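Local atomic coordinates of bifunctional protein PutA (Bdellovibrio bacteriovorus, PDB entry 5UR2), a protein that probably oxidises proline to glutamate in two steps, through an FAD-dependent proline dehydrogenase and an NAD-dependent L-glutamate gamma-semialdehyde dehydrogenase. Residues P666-T671 and P695-E700; R632-V637 and G659-M664; V561-D566 and Q682-P687. All blocks are in the same frame, centred on the assembly; numbering follows the deposited sequence.

Interaction 1: P666-T671 and P695-E700; sequences PAEQST and PGYGEE
Pro666 and Pro695 meet where two parallel strands of the Rossmann-type sheet of the aldehyde dehydrogenase module run out into loops. The first loop leads from strand 661-665 to helix 671-684. The second leads from strand 691-693 to helix 698-707. Pro666 CD lies 3.9 Å from Pro695 CA. Thr671 adds the other apolar touch: its CG2 lies 3.7 Å from Pro695 CB, and the two side chains cross at about a right angle. The first torsion of Thr671 divides its branches (chi1 -62°). The methyl lies opposite the backbone N and meets the proline, while OG1 is left for polar work. Thr671 OG1 donates to Ala667 O at 2.8 Å from above the carbonyl plane. Ser670 N reaches the same oxygen from the other face, which closes a type I turn from Ala667 to Ser670.

A water joins the two loops. It donates to Pro666 O and to Thr671 OG1, each at 2.7 Å, and accepts from Gly696 N at 3.1 Å. Three bonds thus hold it in place. Gly696 O is bonded to Lys665, the residue just before the first loop segment. Glu668 extends beyond CG and brings OE1 to the edge of the Tyr697 ring, 3.4 Å from CD1. Carboxylate and ring planes stand 73° apart. Phe512 of strand 511-516 touches both of these side chains.

Lys665 to Glu668 reads Lys-Pro-Ala-Glu. In related aldehyde dehydrogenases this sequence lies beside the adenosine ribose of NAD. The paired loops at the carboxyl ends of neighbouring strands are consistent with the same dinucleotide-binding edge of a Rossmann fold.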
loop_
_atom_site.group_PDB
_atom_site.type_symbol
_atom_site.label_atom_id
_atom_site.label_comp_id
_atom_site.label_asym_id
_atom_site.label_seq_id
_atom_site.Cartn_x
_atom_site.Cartn_y
_atom_site.Cartn_z
ATOM N N PRO B 666 2.830 12.050 29.120
ATOM C CA PRO B 666 1.648 12.869 28.823
ATOM C C PRO B 666 1.864 14.326 29.202
ATOM O O PRO B 666 2.750 14.675 29.987
ATOM C CB PRO B 666 0.558 12.234 29.696
ATOM C CG PRO B 666 1.349 11.736 30.916
ATOM C CD PRO B 666 2.674 11.249 30.349
ATOM N N ALA B 667 1.024 15.183 28.631
ATOM C CA ALA B 667 1.029 16.605 28.966
ATOM C C ALA B 667 0.585 16.838 30.411
ATOM O O ALA B 667 -0.350 16.199 30.896
ATOM C CB ALA B 667 0.108 17.362 28.004
ATOM N N GLU B 668 1.245 17.781 31.101
ATOM C CA GLU B 668 0.917 18.035 32.504
ATOM C C GLU B 668 -0.525 18.503 32.673
ATOM O O GLU B 668 -1.094 18.368 33.765
ATOM C CB GLU B 668 1.860 19.093 33.111
ATOM C CG GLU B 668 2.111 20.287 32.196
ATOM C CD GLU B 668 3.064 21.318 32.785
ATOM O OE1 GLU B 668 4.235 20.949 33.017
ATOM O OE2 GLU B 668 2.649 22.490 33.010
ATOM N N GLN B 669 -1.123 19.060 31.622
ATOM C CA GLN B 669 -2.493 19.538 31.718
ATOM C C GLN B 669 -3.514 18.413 31.664
ATOM O O GLN B 669 -4.639 18.594 32.142
ATOM C CB GLN B 669 -2.769 20.534 30.592
ATOM C CG GLN B 669 -1.913 21.784 30.650
ATOM C CD GLN B 669 -0.598 21.666 29.871
ATOM O OE1 GLN B 669 -0.148 20.563 29.520
ATOM N NE2 GLN B 669 0.032 22.818 29.608
ATOM N N SER B 670 -3.129 17.239 31.160
ATOM C CA SER B 670 -4.087 16.182 30.889
ATOM C C SER B 670 -3.582 14.813 31.359
ATOM O O SER B 670 -3.930 13.780 30.774
ATOM C CB SER B 670 -4.446 16.170 29.397
ATOM O OG SER B 670 -3.300 16.011 28.579
ATOM N N THR B 671 -2.829 14.777 32.461
ATOM C CA THR B 671 -2.291 13.505 32.934
ATOM C C THR B 671 -3.334 12.655 33.659
ATOM O O THR B 671 -3.238 11.423 33.638
ATOM C CB THR B 671 -1.063 13.763 33.803
ATOM O OG1 THR B 671 -0.057 14.394 32.998
ATOM C CG2 THR B 671 -0.511 12.460 34.382
ATOM N N PRO B 695 4.614 10.369 33.703
ATOM C CA PRO B 695 4.224 11.777 33.854
ATOM C C PRO B 695 5.389 12.634 34.343
ATOM O O PRO B 695 6.320 12.154 35.001
ATOM C CB PRO B 695 3.093 11.719 34.890
ATOM C CG PRO B 695 3.365 10.478 35.666
ATOM C CD PRO B 695 3.955 9.503 34.700
ATOM N N GLY B 696 5.355 13.910 33.988
ATOM C CA GLY B 696 6.412 14.812 34.404
ATOM C C GLY B 696 6.525 16.004 33.474
ATOM O O GLY B 696 5.666 16.238 32.623
ATOM N N TYR B 697 7.609 16.759 33.668
ATOM C CA TYR B 697 7.834 17.984 32.915
ATOM C C TYR B 697 8.508 17.648 31.593
ATOM O O TYR B 697 9.465 16.869 31.558
ATOM C CB TYR B 697 8.685 18.976 33.717
ATOM C CG TYR B 697 7.997 19.413 34.984
ATOM C CD1 TYR B 697 6.901 20.282 34.940
ATOM C CD2 TYR B 697 8.402 18.921 36.215
ATOM C CE1 TYR B 697 6.238 20.671 36.116
ATOM C CE2 TYR B 697 7.749 19.295 37.392
ATOM C CZ TYR B 697 6.668 20.175 37.339
ATOM O OH TYR B 697 6.022 20.544 38.507
ATOM N N GLY B 698 7.995 18.241 30.511
ATOM C CA GLY B 698 8.526 17.956 29.187
ATOM C C GLY B 698 9.996 18.299 29.036
ATOM O O GLY B 698 10.751 17.564 28.395
ATOM N N GLU B 699 10.418 19.438 29.595
ATOM C CA GLU B 699 11.813 19.819 29.472
ATOM C C GLU B 699 12.724 18.925 30.307
ATOM O O GLU B 699 13.948 19.012 30.166
ATOM C CB GLU B 699 11.996 21.302 29.833
ATOM C CG GLU B 699 12.008 21.610 31.326
ATOM C CD GLU B 699 10.642 22.028 31.862
ATOM O OE1 GLU B 699 10.607 22.624 32.965
ATOM O OE2 GLU B 699 9.609 21.763 31.186
ATOM N N GLU B 700 12.160 18.057 31.148
ATOM C CA GLU B 700 12.954 17.208 32.022
ATOM C C GLU B 700 12.952 15.766 31.532
ATOM O O GLU B 700 13.936 15.311 30.942
ATOM C CB GLU B 700 12.422 17.249 33.456
ATOM C CG GLU B 700 13.379 16.667 34.482
ATOM C CD GLU B 700 12.879 16.818 35.918
ATOM O OE1 GLU B 700 11.816 17.443 36.134
ATOM O OE2 GLU B 700 13.578 16.343 36.838
HETATM O O HOH W 1 2.633 14.763 32.717
#

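Interaction 2: R632-V637 and G659-M664; sequences RGVTAV and GNTVVM
Asn660 projects from the loop before strand 661-665 and fits against the backbone N-H groups of Arg632 and Gly633. Its OD1 takes both at once. Arg632 N donates to Asn660 OD1 at 2.7 Å, tilted slightly from the amide plane, and Gly633 N to the same OD1 at 2.8 Å, in that plane and nearly straight (168° at the hydrogen). The amide is gripped at its other end too, since ND2 bonds Tyr964 O and Ala655 O. Asn660 CB fits between Gly633 O and Thr635 OG1.

Beyond this plug the strands run parallel: the axes of 634-637 and 661-664 come within 4.6 Å, at 26°. Thr635 N donates to Thr661 O, Val663 N to Thr635 O, and Val637 N to Val663 O.

Bumps fill hollows on both faces. On the face of Val634 and Val663, Val634 CG2 sits 3.5 Å from Thr661 OG1, whose own bond goes to Ala542 O in helix 532-549. Val634 CG1 faces Val663 CG2. On the face of Thr635 and Val637, Val637 CG2 settles on Val662 CG1 at 3.9 Å. Val637 CG1 lies anti to the backbone N (chi1 170°), which leaves CG2 as the branch beside Val662. The Met664 side chain meets that of Val637 through CB, and its sulfur end runs on toward helix 671-684. Helix 646-657 covers this face, with Ala655 on Thr635 and Val662.

The arrangement is the beta-alpha-beta crossover of a Rossmann-type fold. Backbone bonds set the parallel pairing, aliphatic branches fill the faces, and a carboxamide held by four bonds ties down the start. Thr635 OG1 is buried with no partner in the model, which probably carries some cost.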
loop_
_atom_site.group_PDB
_atom_site.type_symbol
_atom_site.label_atom_id
_atom_site.label_comp_id
_atom_site.label_asym_id
_atom_site.label_seq_id
_atom_site.Cartn_x
_atom_site.Cartn_y
_atom_site.Cartn_z
ATOM N N ARG B 632 10.727 -1.405 15.267
ATOM C CA ARG B 632 11.961 -0.618 15.399
ATOM C C ARG B 632 12.595 -0.656 16.789
ATOM O O ARG B 632 13.818 -0.732 16.894
ATOM C CB ARG B 632 11.713 0.850 15.010
ATOM C CG ARG B 632 11.134 1.058 13.616
ATOM C CD ARG B 632 11.240 2.522 13.126
ATOM N NE ARG B 632 12.587 2.838 12.634
ATOM C CZ ARG B 632 13.419 3.708 13.197
ATOM N NH1 ARG B 632 13.050 4.384 14.275
ATOM N NH2 ARG B 632 14.625 3.913 12.673
ATOM N N GLY B 633 11.823 -0.579 17.866
ATOM C CA GLY B 633 12.415 -0.575 19.209
ATOM C C GLY B 633 11.572 0.258 20.166
ATOM O O GLY B 633 10.361 0.354 20.004
ATOM N N VAL B 634 12.238 0.876 21.145
ATOM C CA VAL B 634 11.529 1.673 22.141
ATOM C C VAL B 634 11.051 2.966 21.499
ATOM O O VAL B 634 11.828 3.678 20.848
ATOM C CB VAL B 634 12.420 1.957 23.360
ATOM C CG1 VAL B 634 11.714 2.922 24.296
ATOM C CG2 VAL B 634 12.759 0.646 24.121
ATOM N N THR B 635 9.767 3.277 21.679
ATOM C CA THR B 635 9.164 4.472 21.103
ATOM C C THR B 635 8.830 5.463 22.202
ATOM O O THR B 635 8.108 5.123 23.139
ATOM C CB THR B 635 7.906 4.112 20.314
ATOM O OG1 THR B 635 8.288 3.292 19.207
ATOM C CG2 THR B 635 7.191 5.365 19.802
ATOM N N ALA B 636 9.329 6.687 22.067
ATOM C CA ALA B 636 8.998 7.769 22.982
ATOM C C ALA B 636 7.762 8.485 22.456
ATOM O O ALA B 636 7.745 8.922 21.305
ATOM C CB ALA B 636 10.166 8.743 23.116
ATOM N N VAL B 637 6.729 8.587 23.292
ATOM C CA VAL B 637 5.460 9.211 22.928
ATOM C C VAL B 637 5.280 10.469 23.780
ATOM O O VAL B 637 5.168 10.393 25.012
ATOM C CB VAL B 637 4.290 8.234 23.113
ATOM C CG1 VAL B 637 2.957 8.961 22.980
ATOM C CG2 VAL B 637 4.399 7.103 22.084
ATOM N N GLY B 659 4.627 -3.747 17.250
ATOM C CA GLY B 659 5.670 -4.520 17.888
ATOM C C GLY B 659 6.691 -3.705 18.654
ATOM O O GLY B 659 7.712 -4.258 19.073
ATOM N N ASN B 660 6.491 -2.404 18.787
ATOM C CA ASN B 660 7.406 -1.602 19.589
ATOM C C ASN B 660 6.940 -1.548 21.037
ATOM O O ASN B 660 5.776 -1.813 21.348
ATOM C CB ASN B 660 7.521 -0.196 19.012
ATOM C CG ASN B 660 7.895 -0.208 17.543
ATOM O OD1 ASN B 660 9.077 -0.391 17.190
ATOM N ND2 ASN B 660 6.893 -0.031 16.672
ATOM N N THR B 661 7.859 -1.201 21.932
ATOM C CA THR B 661 7.462 -0.846 23.290
ATOM C C THR B 661 7.469 0.674 23.424
ATOM O O THR B 661 7.977 1.392 22.556
ATOM C CB THR B 661 8.361 -1.515 24.340
ATOM O OG1 THR B 661 9.718 -1.107 24.166
ATOM C CG2 THR B 661 8.284 -3.042 24.192
ATOM N N VAL B 662 6.882 1.166 24.515
ATOM C CA VAL B 662 6.486 2.568 24.615
ATOM C C VAL B 662 6.819 3.133 25.989
ATOM O O VAL B 662 6.573 2.494 27.015
ATOM C CB VAL B 662 4.971 2.729 24.349
ATOM C CG1 VAL B 662 4.538 4.155 24.648
ATOM C CG2 VAL B 662 4.632 2.342 22.918
ATOM N N VAL B 663 7.379 4.342 26.010
ATOM C CA VAL B 663 7.376 5.194 27.192
ATOM C C VAL B 663 6.544 6.414 26.824
ATOM O O VAL B 663 6.918 7.172 25.918
ATOM C CB VAL B 663 8.781 5.612 27.627
ATOM C CG1 VAL B 663 8.678 6.501 28.878
ATOM C CG2 VAL B 663 9.659 4.387 27.871
ATOM N N MET B 664 5.408 6.594 27.480
ATOM C CA MET B 664 4.549 7.727 27.170
ATOM C C MET B 664 4.699 8.788 28.257
ATOM O O MET B 664 4.658 8.479 29.454
ATOM C CB MET B 664 3.088 7.305 26.996
ATOM C CG MET B 664 2.449 6.626 28.196
ATOM S SD MET B 664 0.665 6.507 27.925
ATOM C CE MET B 664 0.250 5.058 28.863
#

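Interaction 3: V561-D566 and Q682-P687; sequences VDKLAD and QEAGFP
The backbones of Leu564 and Ala684 approach to 5.3 Å between CA atoms, where the middle of one helix meets the end of another. Residues 561-566 are helical throughout and belong to helix 554-570. In 682-687 the helix stops at Ala684. Gly685 then turns to positive phi (107°) in a Schellman motif, and the chain leaves as a loop through Phe686.

Ala684 is the small side chain that allows this closeness. Its methyl lies on the helix 554-570 backbone, with Ala684 CB 3.9 Å from Leu564 N. Leu564 CB and Ala684 CB are 4.3 Å apart. Ile567, one turn on, also touches Ala684. Lys563 reaches over from the neighbouring position. Its chain is stretched out in full, starting with CG opposite the backbone N (chi1 -166°). That lays the methylenes alongside the end of the other helix, with Lys563 CD 3.3 Å from Ala684 O. Lys563 NZ lies near two carbonyls, 3.7 Å from Ala684 O and 3.8 Å from Glu683 O. The positive group therefore sits near the carbonyl end of helix 671-684, where the helix dipole would probably favour it. The Glu683 carboxylate turns instead to a salt bridge with Arg570.

After the helix end the Phe686 side chain comes back to helix 554-570. Its ring points its CZ edge at Val561, and Val561 CG2 lies in the plane of the ring, 3.9 Å from Phe686 CZ. This is an edge contact with a methyl, not a packing over the face. Leu560 and Ile681 also touch the Phe686 side chain. Thr653 of helix 646-657 touches both Val561 and Leu564, from a third helix.

Helix 554-570 thus packs on the C-terminal end of helix 671-684. Helix 671-684 with its Schellman exit is the connecting helix of the crossover from strand 661-665 to strand 691-693, a unit of the Rossmann type.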
loop_
_atom_site.group_PDB
_atom_site.type_symbol
_atom_site.label_atom_id
_atom_site.label_comp_id
_atom_site.label_asym_id
_atom_site.label_seq_id
_atom_site.Cartn_x
_atom_site.Cartn_y
_atom_site.Cartn_z
ATOM N N VAL B 561 -5.003 -4.684 21.504
ATOM C CA VAL B 561 -5.461 -3.351 21.128
ATOM C C VAL B 561 -6.981 -3.319 20.953
ATOM O O VAL B 561 -7.643 -2.323 21.292
ATOM C CB VAL B 561 -4.715 -2.893 19.868
ATOM C CG1 VAL B 561 -5.329 -1.587 19.330
ATOM C CG2 VAL B 561 -3.265 -2.700 20.224
ATOM N N ASP B 562 -7.559 -4.397 20.413
ATOM C CA ASP B 562 -9.017 -4.488 20.335
ATOM C C ASP B 562 -9.644 -4.506 21.722
ATOM O O ASP B 562 -10.688 -3.884 21.945
ATOM C CB ASP B 562 -9.446 -5.727 19.547
ATOM C CG ASP B 562 -9.505 -5.479 18.045
ATOM O OD1 ASP B 562 -9.883 -4.357 17.621
ATOM O OD2 ASP B 562 -9.209 -6.422 17.292
ATOM N N LYS B 563 -9.032 -5.228 22.666
ATOM C CA LYS B 563 -9.593 -5.271 24.007
ATOM C C LYS B 563 -9.546 -3.895 24.648
ATOM O O LYS B 563 -10.503 -3.484 25.314
ATOM C CB LYS B 563 -8.855 -6.296 24.875
ATOM C CG LYS B 563 -9.597 -6.636 26.178
ATOM C CD LYS B 563 -8.886 -7.736 26.980
ATOM C CE LYS B 563 -9.596 -8.028 28.313
ATOM N NZ LYS B 563 -8.766 -8.892 29.208
ATOM N N LEU B 564 -8.460 -3.145 24.413
ATOM C CA LEU B 564 -8.385 -1.767 24.893
ATOM C C LEU B 564 -9.564 -0.942 24.373
ATOM O O LEU B 564 -10.217 -0.225 25.139
ATOM C CB LEU B 564 -7.053 -1.140 24.474
ATOM C CG LEU B 564 -6.889 0.349 24.791
ATOM C CD1 LEU B 564 -7.052 0.569 26.279
ATOM C CD2 LEU B 564 -5.549 0.921 24.282
ATOM N N ALA B 565 -9.872 -1.063 23.077
ATOM C CA ALA B 565 -11.018 -0.363 22.499
ATOM C C ALA B 565 -12.331 -0.780 23.157
ATOM O O ALA B 565 -13.215 0.061 23.378
ATOM C CB ALA B 565 -11.090 -0.629 20.992
ATOM N N ASP B 566 -12.482 -2.070 23.474
ATOM C CA ASP B 566 -13.700 -2.522 24.136
ATOM C C ASP B 566 -13.816 -1.938 25.529
ATOM O O ASP B 566 -14.906 -1.536 25.943
ATOM C CB ASP B 566 -13.735 -4.044 24.222
ATOM C CG ASP B 566 -13.797 -4.699 22.856
ATOM O OD1 ASP B 566 -14.267 -4.063 21.896
ATOM O OD2 ASP B 566 -13.344 -5.838 22.743
ATOM N N GLN B 682 -3.392 -1.551 31.323
ATOM C CA GLN B 682 -3.120 -2.640 32.253
ATOM C C GLN B 682 -4.278 -3.628 32.289
ATOM O O GLN B 682 -4.058 -4.843 32.294
ATOM C CB GLN B 682 -2.845 -2.094 33.658
ATOM C CG GLN B 682 -1.539 -1.282 33.756
ATOM C CD GLN B 682 -1.257 -0.794 35.179
ATOM O OE1 GLN B 682 -1.764 0.234 35.606
ATOM N NE2 GLN B 682 -0.422 -1.521 35.897
ATOM N N GLU B 683 -5.520 -3.128 32.293
ATOM C CA GLU B 683 -6.660 -4.041 32.342
ATOM C C GLU B 683 -6.774 -4.862 31.056
ATOM O O GLU B 683 -7.127 -6.047 31.094
ATOM C CB GLU B 683 -7.955 -3.271 32.608
ATOM C CG GLU B 683 -9.127 -4.211 32.801
ATOM C CD GLU B 683 -10.480 -3.515 32.870
ATOM O OE1 GLU B 683 -10.527 -2.273 33.008
ATOM O OE2 GLU B 683 -11.497 -4.228 32.760
ATOM N N ALA B 684 -6.447 -4.261 29.912
ATOM C CA ALA B 684 -6.512 -4.998 28.655
ATOM C C ALA B 684 -5.522 -6.163 28.637
ATOM O O ALA B 684 -5.728 -7.141 27.907
ATOM C CB ALA B 684 -6.248 -4.051 27.488
ATOM N N GLY B 685 -4.449 -6.071 29.415
ATOM C CA GLY B 685 -3.505 -7.147 29.595
ATOM C C GLY B 685 -2.152 -6.987 28.913
ATOM O O GLY B 685 -1.481 -7.999 28.679
ATOM N N PHE B 686 -1.735 -5.767 28.592
ATOM C CA PHE B 686 -0.418 -5.584 28.007
ATOM C C PHE B 686 0.645 -6.003 29.021
ATOM O O PHE B 686 0.603 -5.553 30.172
ATOM C CB PHE B 686 -0.229 -4.129 27.567
ATOM C CG PHE B 686 -0.980 -3.785 26.307
ATOM C CD1 PHE B 686 -2.319 -3.442 26.360
ATOM C CD2 PHE B 686 -0.348 -3.799 25.071
ATOM C CE1 PHE B 686 -3.015 -3.127 25.203
ATOM C CE2 PHE B 686 -1.036 -3.487 23.922
ATOM C CZ PHE B 686 -2.378 -3.156 23.985
ATOM N N PRO B 687 1.608 -6.845 28.637
ATOM C CA PRO B 687 2.612 -7.324 29.595
ATOM C C PRO B 687 3.424 -6.179 30.179
ATOM O O PRO B 687 3.583 -5.113 29.573
ATOM C CB PRO B 687 3.515 -8.243 28.748
ATOM C CG PRO B 687 2.753 -8.564 27.545
ATOM C CD PRO B 687 1.841 -7.371 27.284
#

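All three contacts lie in the aldehyde dehydrogenase module, and one run of chain passes through interactions 2, 1 and 3 in turn. Strand 661-665 leaves interaction 2, passes directly into the loop of interaction 1, and helix 671-684 then ends in interaction 3. The centre of interaction 2 is about 17 Å from the centres of both others, while those of interactions 1 and 3 are about 23 Å apart. Nearest atoms of interactions 2 and 3 are about 7 Å apart, so they do not touch. In interaction 2 the side chain of Val637 is about 12 Å from that of Glu746, a predicted active-site residue, without touching it. The modified flavin belongs to the separate proline dehydrogenase barrel.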